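Local coordinates for Ets DNA-binding protein pokkuri (Drosophila melanogaster, PDB 1SV0) that represses transcription as an Ets-family DNA-binding regulator that holds back photoreceptor development against Ras signalling, the chain here being its SAM (Pointed) domain, at residues Asp9-Ser14 against Met71-Ser76; Leu49-Phe54 against Val64-Leu69; Phe21-Val26 against Leu34-Phe39. The protein carries 1 engineered substitution. One frame throughout, in Å; residues are numbered along the deposited sequence.

Contact 1 (Asp9-Ser14 against Met71-Ser76)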
loop_
_atom_site.group_PDB
_atom_site.type_symbol
_atom_site.label_atom_id
_atom_site.label_comp_id
_atom_site.label_asym_id
_atom_site.label_seq_id
_atom_site.Cartn_x
_atom_site.Cartn_y
_atom_site.Cartn_z
ATOM N N ASP A 9 -13.010 0.618 -16.886
ATOM C CA ASP A 9 -12.784 -0.809 -16.711
ATOM C C ASP A 9 -11.344 -1.159 -17.066
ATOM O O ASP A 9 -10.974 -1.177 -18.239
ATOM C CB ASP A 9 -13.757 -1.607 -17.583
ATOM C CG ASP A 9 -13.582 -3.101 -17.427
ATOM O OD1 ASP A 9 -13.517 -3.574 -16.275
ATOM O OD2 ASP A 9 -13.514 -3.804 -18.455
ATOM N N PRO A 10 -10.512 -1.445 -16.049
ATOM C CA PRO A 10 -9.098 -1.794 -16.236
ATOM C C PRO A 10 -8.876 -2.907 -17.261
ATOM O O PRO A 10 -7.854 -2.944 -17.949
ATOM C CB PRO A 10 -8.656 -2.219 -14.838
ATOM C CG PRO A 10 -9.561 -1.438 -13.934
ATOM C CD PRO A 10 -10.889 -1.541 -14.627
ATOM N N ARG A 11 -9.834 -3.823 -17.353
ATOM C CA ARG A 11 -9.723 -4.931 -18.290
ATOM C C ARG A 11 -9.622 -4.450 -19.733
ATOM O O ARG A 11 -9.251 -5.215 -20.621
ATOM C CB ARG A 11 -10.918 -5.870 -18.130
ATOM C CG ARG A 11 -10.872 -6.700 -16.858
ATOM C CD ARG A 11 -12.149 -7.499 -16.678
ATOM N NE ARG A 11 -13.229 -6.691 -16.120
ATOM C CZ ARG A 11 -14.434 -6.572 -16.665
ATOM N NH1 ARG A 11 -14.716 -7.209 -17.796
ATOM N NH2 ARG A 11 -15.362 -5.829 -16.073
ATOM N N LEU A 12 -9.939 -3.181 -19.966
ATOM C CA LEU A 12 -9.877 -2.620 -21.311
ATOM C C LEU A 12 -8.630 -1.759 -21.528
ATOM O O LEU A 12 -8.446 -1.181 -22.596
ATOM C CB LEU A 12 -11.130 -1.787 -21.588
ATOM C CG LEU A 12 -12.469 -2.514 -21.416
ATOM C CD1 LEU A 12 -13.608 -1.578 -21.772
ATOM C CD2 LEU A 12 -12.509 -3.751 -22.300
ATOM N N TRP A 13 -7.770 -1.682 -20.520
ATOM C CA TRP A 13 -6.562 -0.870 -20.633
ATOM C C TRP A 13 -5.567 -1.354 -21.670
ATOM O O TRP A 13 -5.374 -2.554 -21.854
ATOM C CB TRP A 13 -5.836 -0.777 -19.283
ATOM C CG TRP A 13 -6.557 0.032 -18.260
ATOM C CD1 TRP A 13 -7.615 0.871 -18.473
ATOM C CD2 TRP A 13 -6.249 0.120 -16.863
ATOM N NE1 TRP A 13 -7.985 1.475 -17.295
ATOM C CE2 TRP A 13 -7.160 1.034 -16.292
ATOM C CE3 TRP A 13 -5.288 -0.485 -16.039
ATOM C CZ2 TRP A 13 -7.140 1.363 -14.933
ATOM C CZ3 TRP A 13 -5.271 -0.157 -14.680
ATOM C CH2 TRP A 13 -6.190 0.758 -14.146
ATOM N N SER A 14 -4.931 -0.402 -22.342
ATOM C CA SER A 14 -3.903 -0.708 -23.329
ATOM C C SER A 14 -2.633 -0.933 -22.505
ATOM O O SER A 14 -2.661 -0.778 -21.283
ATOM C CB SER A 14 -3.698 0.491 -24.258
ATOM O OG SER A 14 -3.211 1.610 -23.526
ATOM N N MET A 71 -10.305 -3.697 -6.951
ATOM C CA MET A 71 -11.323 -2.732 -6.544
ATOM C C MET A 71 -11.783 -1.851 -7.694
ATOM O O MET A 71 -12.967 -1.535 -7.796
ATOM C CB MET A 71 -10.814 -1.863 -5.398
ATOM C CG MET A 71 -10.735 -2.612 -4.085
ATOM S SD MET A 71 -12.290 -3.481 -3.789
ATOM C CE MET A 71 -13.299 -2.141 -3.092
ATOM N N LEU A 72 -10.850 -1.458 -8.559
ATOM C CA LEU A 72 -11.186 -0.629 -9.710
ATOM C C LEU A 72 -12.137 -1.380 -10.635
ATOM O O LEU A 72 -13.017 -0.778 -11.257
ATOM C CB LEU A 72 -9.917 -0.231 -10.473
ATOM C CG LEU A 72 -9.143 1.004 -9.974
ATOM C CD1 LEU A 72 -9.091 1.027 -8.462
ATOM C CD2 LEU A 72 -7.740 1.000 -10.560
ATOM N N ILE A 73 -11.955 -2.695 -10.731
ATOM C CA ILE A 73 -12.821 -3.514 -11.575
ATOM C C ILE A 73 -14.216 -3.552 -10.960
ATOM O O ILE A 73 -15.205 -3.259 -11.629
ATOM C CB ILE A 73 -12.288 -4.946 -11.712
ATOM C CG1 ILE A 73 -10.866 -4.913 -12.283
ATOM C CG2 ILE A 73 -13.199 -5.751 -12.633
ATOM C CD1 ILE A 73 -10.192 -6.274 -12.373
ATOM N N ILE A 74 -14.288 -3.907 -9.680
ATOM C CA ILE A 74 -15.565 -3.950 -8.966
ATOM C C ILE A 74 -16.270 -2.630 -9.261
ATOM O O ILE A 74 -17.427 -2.602 -9.673
ATOM C CB ILE A 74 -15.362 -4.031 -7.430
ATOM C CG1 ILE A 74 -14.483 -5.232 -7.064
ATOM C CG2 ILE A 74 -16.704 -4.111 -6.735
ATOM C CD1 ILE A 74 -15.066 -6.567 -7.419
ATOM N N GLU A 75 -15.533 -1.542 -9.059
ATOM C CA GLU A 75 -16.033 -0.189 -9.268
ATOM C C GLU A 75 -16.535 0.112 -10.669
ATOM O O GLU A 75 -17.552 0.785 -10.823
ATOM C CB GLU A 75 -14.953 0.827 -8.896
ATOM C CG GLU A 75 -15.340 1.703 -7.731
ATOM C CD GLU A 75 -15.942 0.897 -6.598
ATOM O OE1 GLU A 75 -15.274 -0.046 -6.117
ATOM O OE2 GLU A 75 -17.084 1.205 -6.191
ATOM N N SER A 76 -15.831 -0.371 -11.688
ATOM C CA SER A 76 -16.243 -0.117 -13.062
ATOM C C SER A 76 -17.696 -0.547 -13.257
ATOM O O SER A 76 -18.369 -0.089 -14.180
ATOM C CB SER A 76 -15.341 -0.866 -14.046
ATOM O OG SER A 76 -15.561 -2.264 -13.992
#

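Contact 2 (Leu49-Phe54 against Val64-Leu69)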
loop_
_atom_site.group_PDB
_atom_site.type_symbol
_atom_site.label_atom_id
_atom_site.label_comp_id
_atom_site.label_asym_id
_atom_site.label_seq_id
_atom_site.Cartn_x
_atom_site.Cartn_y
_atom_site.Cartn_z
ATOM N N LEU A 49 -3.532 -11.322 -13.202
ATOM C CA LEU A 49 -2.436 -11.651 -12.296
ATOM C C LEU A 49 -2.993 -11.960 -10.916
ATOM O O LEU A 49 -3.840 -11.229 -10.406
ATOM C CB LEU A 49 -1.440 -10.491 -12.187
ATOM C CG LEU A 49 -0.599 -10.168 -13.424
ATOM C CD1 LEU A 49 0.404 -9.071 -13.078
ATOM C CD2 LEU A 49 0.124 -11.424 -13.902
ATOM N N THR A 50 -2.521 -13.052 -10.327
ATOM C CA THR A 50 -2.949 -13.462 -8.997
ATOM C C THR A 50 -2.216 -12.590 -8.000
ATOM O O THR A 50 -1.254 -11.908 -8.356
ATOM C CB THR A 50 -2.563 -14.924 -8.704
ATOM O OG1 THR A 50 -1.137 -15.033 -8.634
ATOM C CG2 THR A 50 -3.077 -15.841 -9.803
ATOM N N ARG A 51 -2.651 -12.618 -6.748
ATOM C CA ARG A 51 -1.999 -11.810 -5.730
ATOM C C ARG A 51 -0.528 -12.202 -5.628
ATOM O O ARG A 51 0.335 -11.347 -5.439
ATOM C CB ARG A 51 -2.681 -11.997 -4.376
ATOM C CG ARG A 51 -2.180 -11.043 -3.300
ATOM C CD ARG A 51 -2.767 -11.401 -1.946
ATOM N NE ARG A 51 -4.202 -11.657 -2.037
ATOM C CZ ARG A 51 -5.100 -10.769 -2.455
ATOM N NH1 ARG A 51 -4.716 -9.553 -2.824
ATOM N NH2 ARG A 51 -6.384 -11.099 -2.510
ATOM N N ALA A 52 -0.247 -13.496 -5.760
ATOM C CA ALA A 52 1.126 -13.989 -5.688
ATOM C C ALA A 52 1.938 -13.490 -6.882
ATOM O O ALA A 52 3.136 -13.223 -6.758
ATOM C CB ALA A 52 1.139 -15.519 -5.645
ATOM N N ASP A 53 1.290 -13.376 -8.040
ATOM C CA ASP A 53 1.963 -12.879 -9.238
ATOM C C ASP A 53 2.453 -11.460 -8.968
ATOM O O ASP A 53 3.606 -11.121 -9.244
ATOM C CB ASP A 53 1.008 -12.840 -10.440
ATOM C CG ASP A 53 0.912 -14.167 -11.163
ATOM O OD1 ASP A 53 1.960 -14.823 -11.333
ATOM O OD2 ASP A 53 -0.205 -14.544 -11.580
ATOM N N PHE A 54 1.557 -10.626 -8.446
ATOM C CA PHE A 54 1.900 -9.247 -8.138
ATOM C C PHE A 54 3.000 -9.228 -7.101
ATOM O O PHE A 54 3.938 -8.435 -7.195
ATOM C CB PHE A 54 0.688 -8.493 -7.590
ATOM C CG PHE A 54 -0.033 -7.678 -8.618
ATOM C CD1 PHE A 54 -1.182 -8.167 -9.230
ATOM C CD2 PHE A 54 0.426 -6.409 -8.962
ATOM C CE1 PHE A 54 -1.866 -7.407 -10.171
ATOM C CE2 PHE A 54 -0.252 -5.633 -9.909
ATOM C CZ PHE A 54 -1.401 -6.133 -10.508
ATOM N N VAL A 64 -1.076 -4.945 -2.199
ATOM C CA VAL A 64 -1.817 -3.689 -2.181
ATOM C C VAL A 64 -2.231 -3.339 -3.616
ATOM O O VAL A 64 -3.400 -3.066 -3.885
ATOM C CB VAL A 64 -0.962 -2.526 -1.627
ATOM C CG1 VAL A 64 -1.704 -1.199 -1.812
ATOM C CG2 VAL A 64 -0.658 -2.764 -0.156
ATOM N N LEU A 65 -1.267 -3.351 -4.532
ATOM C CA LEU A 65 -1.543 -3.033 -5.937
ATOM C C LEU A 65 -2.633 -3.932 -6.496
ATOM O O LEU A 65 -3.542 -3.470 -7.185
ATOM C CB LEU A 65 -0.281 -3.198 -6.793
ATOM C CG LEU A 65 0.876 -2.249 -6.497
ATOM C CD1 LEU A 65 2.051 -2.590 -7.407
ATOM C CD2 LEU A 65 0.419 -0.800 -6.714
ATOM N N HIS A 66 -2.529 -5.223 -6.209
ATOM C CA HIS A 66 -3.515 -6.184 -6.682
ATOM C C HIS A 66 -4.899 -5.807 -6.170
ATOM O O HIS A 66 -5.858 -5.733 -6.937
ATOM C CB HIS A 66 -3.144 -7.593 -6.209
ATOM C CG HIS A 66 -4.164 -8.636 -6.541
ATOM N ND1 HIS A 66 -5.152 -9.018 -5.661
ATOM C CD2 HIS A 66 -4.336 -9.391 -7.652
ATOM C CE1 HIS A 66 -5.887 -9.968 -6.212
ATOM N NE2 HIS A 66 -5.413 -10.213 -7.420
ATOM N N ASN A 67 -5.003 -5.554 -4.872
ATOM C CA ASN A 67 -6.295 -5.199 -4.309
ATOM C C ASN A 67 -6.854 -3.919 -4.902
ATOM O O ASN A 67 -8.053 -3.831 -5.173
ATOM C CB ASN A 67 -6.206 -5.109 -2.788
ATOM C CG ASN A 67 -5.997 -6.467 -2.158
ATOM O OD1 ASN A 67 -6.505 -7.468 -2.662
ATOM N ND2 ASN A 67 -5.258 -6.516 -1.054
ATOM N N VAL A 68 -5.995 -2.931 -5.128
ATOM C CA VAL A 68 -6.468 -1.686 -5.715
ATOM C C VAL A 68 -7.045 -1.972 -7.097
ATOM O O VAL A 68 -8.134 -1.502 -7.438
ATOM C CB VAL A 68 -5.336 -0.657 -5.864
ATOM C CG1 VAL A 68 -5.817 0.515 -6.707
ATOM C CG2 VAL A 68 -4.905 -0.167 -4.491
ATOM N N LEU A 69 -6.310 -2.742 -7.890
ATOM C CA LEU A 69 -6.765 -3.081 -9.232
ATOM C C LEU A 69 -8.104 -3.814 -9.174
ATOM O O LEU A 69 -9.040 -3.451 -9.881
ATOM C CB LEU A 69 -5.717 -3.943 -9.941
ATOM C CG LEU A 69 -6.013 -4.387 -11.374
ATOM C CD1 LEU A 69 -6.286 -3.158 -12.232
ATOM C CD2 LEU A 69 -4.818 -5.193 -11.933
HETATM O O HOH W 1 -6.204 -12.358 -9.358
#

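Contact 3 (Phe21-Val26 against Leu34-Phe39)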
loop_
_atom_site.group_PDB
_atom_site.type_symbol
_atom_site.label_atom_id
_atom_site.label_comp_id
_atom_site.label_asym_id
_atom_site.label_seq_id
_atom_site.Cartn_x
_atom_site.Cartn_y
_atom_site.Cartn_z
ATOM N N PHE A 21 -1.079 3.684 -14.953
ATOM C CA PHE A 21 -1.659 3.237 -13.692
ATOM C C PHE A 21 -0.571 2.883 -12.684
ATOM O O PHE A 21 -0.611 3.325 -11.536
ATOM C CB PHE A 21 -2.535 2.008 -13.910
ATOM C CG PHE A 21 -2.945 1.339 -12.638
ATOM C CD1 PHE A 21 -3.843 1.957 -11.778
ATOM C CD2 PHE A 21 -2.425 0.094 -12.288
ATOM C CE1 PHE A 21 -4.218 1.348 -10.578
ATOM C CE2 PHE A 21 -2.793 -0.523 -11.091
ATOM C CZ PHE A 21 -3.694 0.103 -10.239
ATOM N N LEU A 22 0.401 2.081 -13.109
ATOM C CA LEU A 22 1.474 1.690 -12.202
ATOM C C LEU A 22 2.317 2.884 -11.740
ATOM O O LEU A 22 2.620 2.995 -10.554
ATOM C CB LEU A 22 2.345 0.624 -12.860
ATOM C CG LEU A 22 1.547 -0.664 -13.098
ATOM C CD1 LEU A 22 2.326 -1.594 -14.042
ATOM C CD2 LEU A 22 1.260 -1.341 -11.760
ATOM N N ARG A 23 2.674 3.783 -12.661
ATOM C CA ARG A 23 3.473 4.958 -12.296
ATOM C C ARG A 23 2.712 5.825 -11.303
ATOM O O ARG A 23 3.281 6.346 -10.340
ATOM C CB ARG A 23 3.834 5.773 -13.537
ATOM C CG ARG A 23 4.699 5.008 -14.530
ATOM C CD ARG A 23 5.447 5.967 -15.430
ATOM N NE ARG A 23 6.657 5.352 -15.957
ATOM C CZ ARG A 23 6.867 5.091 -17.240
ATOM N NH1 ARG A 23 5.945 5.396 -18.142
ATOM N NH2 ARG A 23 8.000 4.507 -17.612
ATOM N N PHE A 24 1.420 5.975 -11.550
ATOM C CA PHE A 24 0.533 6.737 -10.676
ATOM C C PHE A 24 0.515 6.067 -9.294
ATOM O O PHE A 24 0.562 6.742 -8.267
ATOM C CB PHE A 24 -0.877 6.741 -11.284
ATOM C CG PHE A 24 -1.949 7.173 -10.329
ATOM C CD1 PHE A 24 -2.268 8.519 -10.184
ATOM C CD2 PHE A 24 -2.634 6.233 -9.568
ATOM C CE1 PHE A 24 -3.248 8.922 -9.280
ATOM C CE2 PHE A 24 -3.611 6.624 -8.663
ATOM C CZ PHE A 24 -3.924 7.971 -8.523
ATOM N N CYS A 25 0.450 4.735 -9.269
ATOM C CA CYS A 25 0.438 3.997 -7.999
ATOM C C CYS A 25 1.744 4.133 -7.220
ATOM O O CYS A 25 1.730 4.274 -6.005
ATOM C CB CYS A 25 0.158 2.514 -8.234
ATOM S SG CYS A 25 -1.563 2.160 -8.651
ATOM N N VAL A 26 2.869 4.073 -7.924
ATOM C CA VAL A 26 4.169 4.203 -7.291
ATOM C C VAL A 26 4.251 5.552 -6.572
ATOM O O VAL A 26 4.739 5.630 -5.450
ATOM C CB VAL A 26 5.291 4.076 -8.335
ATOM C CG1 VAL A 26 6.575 4.760 -7.839
ATOM C CG2 VAL A 26 5.552 2.594 -8.603
ATOM N N LEU A 34 9.684 0.636 -9.354
ATOM C CA LEU A 34 9.068 -0.573 -9.889
ATOM C C LEU A 34 9.825 -1.011 -11.146
ATOM O O LEU A 34 10.331 -0.171 -11.886
ATOM C CB LEU A 34 7.606 -0.274 -10.226
ATOM C CG LEU A 34 6.558 -1.384 -10.210
ATOM C CD1 LEU A 34 6.530 -2.056 -8.850
ATOM C CD2 LEU A 34 5.196 -0.782 -10.525
ATOM N N ASP A 35 9.929 -2.318 -11.380
ATOM C CA ASP A 35 10.615 -2.809 -12.578
ATOM C C ASP A 35 9.546 -2.970 -13.654
ATOM O O ASP A 35 8.909 -4.017 -13.757
ATOM C CB ASP A 35 11.292 -4.159 -12.311
ATOM C CG ASP A 35 12.142 -4.633 -13.491
ATOM O OD1 ASP A 35 11.938 -4.132 -14.622
ATOM O OD2 ASP A 35 13.006 -5.515 -13.288
ATOM N N PHE A 36 9.359 -1.929 -14.457
ATOM C CA PHE A 36 8.335 -1.950 -15.492
ATOM C C PHE A 36 8.485 -3.023 -16.567
ATOM O O PHE A 36 7.529 -3.310 -17.291
ATOM C CB PHE A 36 8.209 -0.558 -16.121
ATOM C CG PHE A 36 7.821 0.510 -15.128
ATOM C CD1 PHE A 36 8.772 1.399 -14.630
ATOM C CD2 PHE A 36 6.515 0.595 -14.657
ATOM C CE1 PHE A 36 8.428 2.359 -13.665
ATOM C CE2 PHE A 36 6.158 1.550 -13.694
ATOM C CZ PHE A 36 7.120 2.433 -13.200
ATOM N N ASP A 37 9.668 -3.620 -16.676
ATOM C CA ASP A 37 9.872 -4.687 -17.654
ATOM C C ASP A 37 8.953 -5.853 -17.299
ATOM O O ASP A 37 8.559 -6.630 -18.168
ATOM C CB ASP A 37 11.324 -5.180 -17.652
ATOM C CG ASP A 37 12.282 -4.188 -18.276
ATOM O OD1 ASP A 37 11.974 -3.695 -19.377
ATOM O OD2 ASP A 37 13.344 -3.910 -17.677
ATOM N N LEU A 38 8.611 -5.962 -16.017
ATOM C CA LEU A 38 7.746 -7.038 -15.536
ATOM C C LEU A 38 6.259 -6.763 -15.774
ATOM O O LEU A 38 5.421 -7.641 -15.558
ATOM C CB LEU A 38 7.979 -7.266 -14.037
ATOM C CG LEU A 38 9.426 -7.469 -13.577
ATOM C CD1 LEU A 38 9.486 -7.590 -12.059
ATOM C CD2 LEU A 38 9.998 -8.715 -14.238
ATOM N N PHE A 39 5.930 -5.554 -16.223
ATOM C CA PHE A 39 4.537 -5.199 -16.462
ATOM C C PHE A 39 4.204 -4.758 -17.887
ATOM O O PHE A 39 3.326 -3.912 -18.090
ATOM C CB PHE A 39 4.094 -4.101 -15.483
ATOM C CG PHE A 39 4.074 -4.539 -14.040
ATOM C CD1 PHE A 39 5.192 -4.366 -13.231
ATOM C CD2 PHE A 39 2.941 -5.142 -13.500
ATOM C CE1 PHE A 39 5.186 -4.789 -11.892
ATOM C CE2 PHE A 39 2.921 -5.568 -12.169
ATOM C CZ PHE A 39 4.051 -5.388 -11.362
#

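Contact 1 (Asp9-Ser14 against Met71-Ser76)
Leu72 meets Pro10 of the short 3-10 turn and Trp13 just beyond it, giving a compact example of how a loop near the N-terminus packs onto the last helix. Its CB lies 3.7 Å from CG of Pro10, the two side chains crossing at about a right angle, while its CD2 reaches 3.9 Å from CH2 at the far corner of the Trp13 indole. The ring is held from its own side of the contact: CA of Pro10 sits over its centre, 3.4 Å above the plane, and NE1 bonds to the carbonyl O of Pro7, just before the segment. Leucine, proline and tryptophan thus form one apolar layer.

One residue on, Ile73 uses its two branches for different partners. CG1 packs on the Pro10 ring, 4.1 Å from CG of that proline. CG2, anti to the backbone N, is turned to the edge of the Arg11 guanidinium, 3.6 Å from NE, so a methyl group borders a charged group near its plane. The bend of Arg11 at chi3 (-81°) swings the guanidinium back to Asp9, whose OD1 forms a salt bridge with NH2 of Arg11 at 2.9 Å and whose OD2 lies over the guanidinium face.

Ser76, a turn further along, comes up against the same ion pair. Its CB packs on CA and CB of Asp9, and OG stands 3.3 Å from OD1 of Asp9. OG of Ser76, however, donates to the carbonyl O of Ile73 at 2.6 Å, in the carbonyl plane and on a lone pair.

Apolar contact at the Leu72 end thus passes into a charged border at Ser76. The turn before helix 15-28 packs against the C-terminal part of helix 62-77, joining the two ends of the helical SAM (Pointed) fold.

Contact 2 (Leu49-Phe54 against Val64-Leu69)
His66 meets the start of helix 51-57 and the residues just before it with both CB and its ring. CB packs over the Phe54 ring, 3.6 Å from CD1, and with CA of His66 covers one face of that phenyl while CD1 of Leu49 covers the other. Because CG is anti to the backbone N (chi1 175°), the imidazole projects under the start of the opposite helix, where CA of Arg51 stands over its centre and CB of Arg51 makes a CH-pi contact with the same face. At the ring edge, CD2 lies 3.3 Å from the carbonyl O of Leu49. A water 3.0 Å from NE2 of His66, at the tip, joins it to that carbonyl. The same water donates to O of Leu49 at 2.8 Å. ND1 comes within 2.9 Å of NH1 of Arg51, but the angle is poor; NH1 instead gives its bond to OD1 of Asn67 (2.8 Å, 146°), arriving from above the amide carbonyl plane. With an alanine here, the space between Arg51 and Phe54 would probably be left unfilled and the bridging water would lose its imidazole partner. Thr50 and Asp53 close the helix start as a capping box. Phe54 continues inward to Leu65 and Leu69 and touches Leu46 of helix 43-46, Leu65 goes on to Cys25 of helix 15-28, and Asn67 packs on Met56 of the neighbouring Mae subunit.

Contact 3 (Phe21-Val26 against Leu34-Phe39)
Arg23 holds its guanidinium above the face of Phe36 in a cation-pi contact, with CZ 4.8 Å from the ring centroid and only 10° off the ring normal, the group tilted so that the two planes are 55° apart. The aliphatic part of the arginine takes part as well: CG rests 3.8 Å from CZ of Phe36, and the chain runs extended from there to NE above the rim of the ring. CB of Leu34 covers the opposite face, so the phenyl is sandwiched between an arginine from the helix and a leucine of its own segment. Leu22 approaches the ring at its edge through CB.

In this SAM (Pointed) fold the segment 34-39 belongs to the connection between helix 15-28 and helix 43-46, and these side chains pack that connection against helix 15-28. It is shaped locally by an Asx turn, in which OD1 of Asp35 accepts from N of Asp37 at 3.1 Å.

Leu22 is shared among three partners. Its CB also meets CD2 of Leu34 at 3.9 Å, and CD1 presses tightly on Phe39, 3.4 Å from CB and equally near CG. One turn later Val26 offers CG2, anti to its carbonyl carbon, to CB of Leu34 at 3.9 Å. Phe39 passes the packing on to Phe54 and Arg57 of helix 51-57.

Along the chain, contact 1 spans the other two: it pairs residues near the N-terminus with the end of helix 62-77, and between its segments contact 3 closes before contact 2 opens. Their centres lie about 12 Å (contacts 2 and 3), 13 Å (1 and 2) and 16 Å (1 and 3) apart, with contacts 1 and 3 on opposite sides of the chain's centre. Contacts 1 and 2 share helix 62-77, and Leu69 touches Pro10 and Trp13. Phe21 meets Trp13, Leu72 and Val68, tying helix 15-28 into the same core. Helix 62-77 thus joins the domain's interior to the surface that packs against Mae.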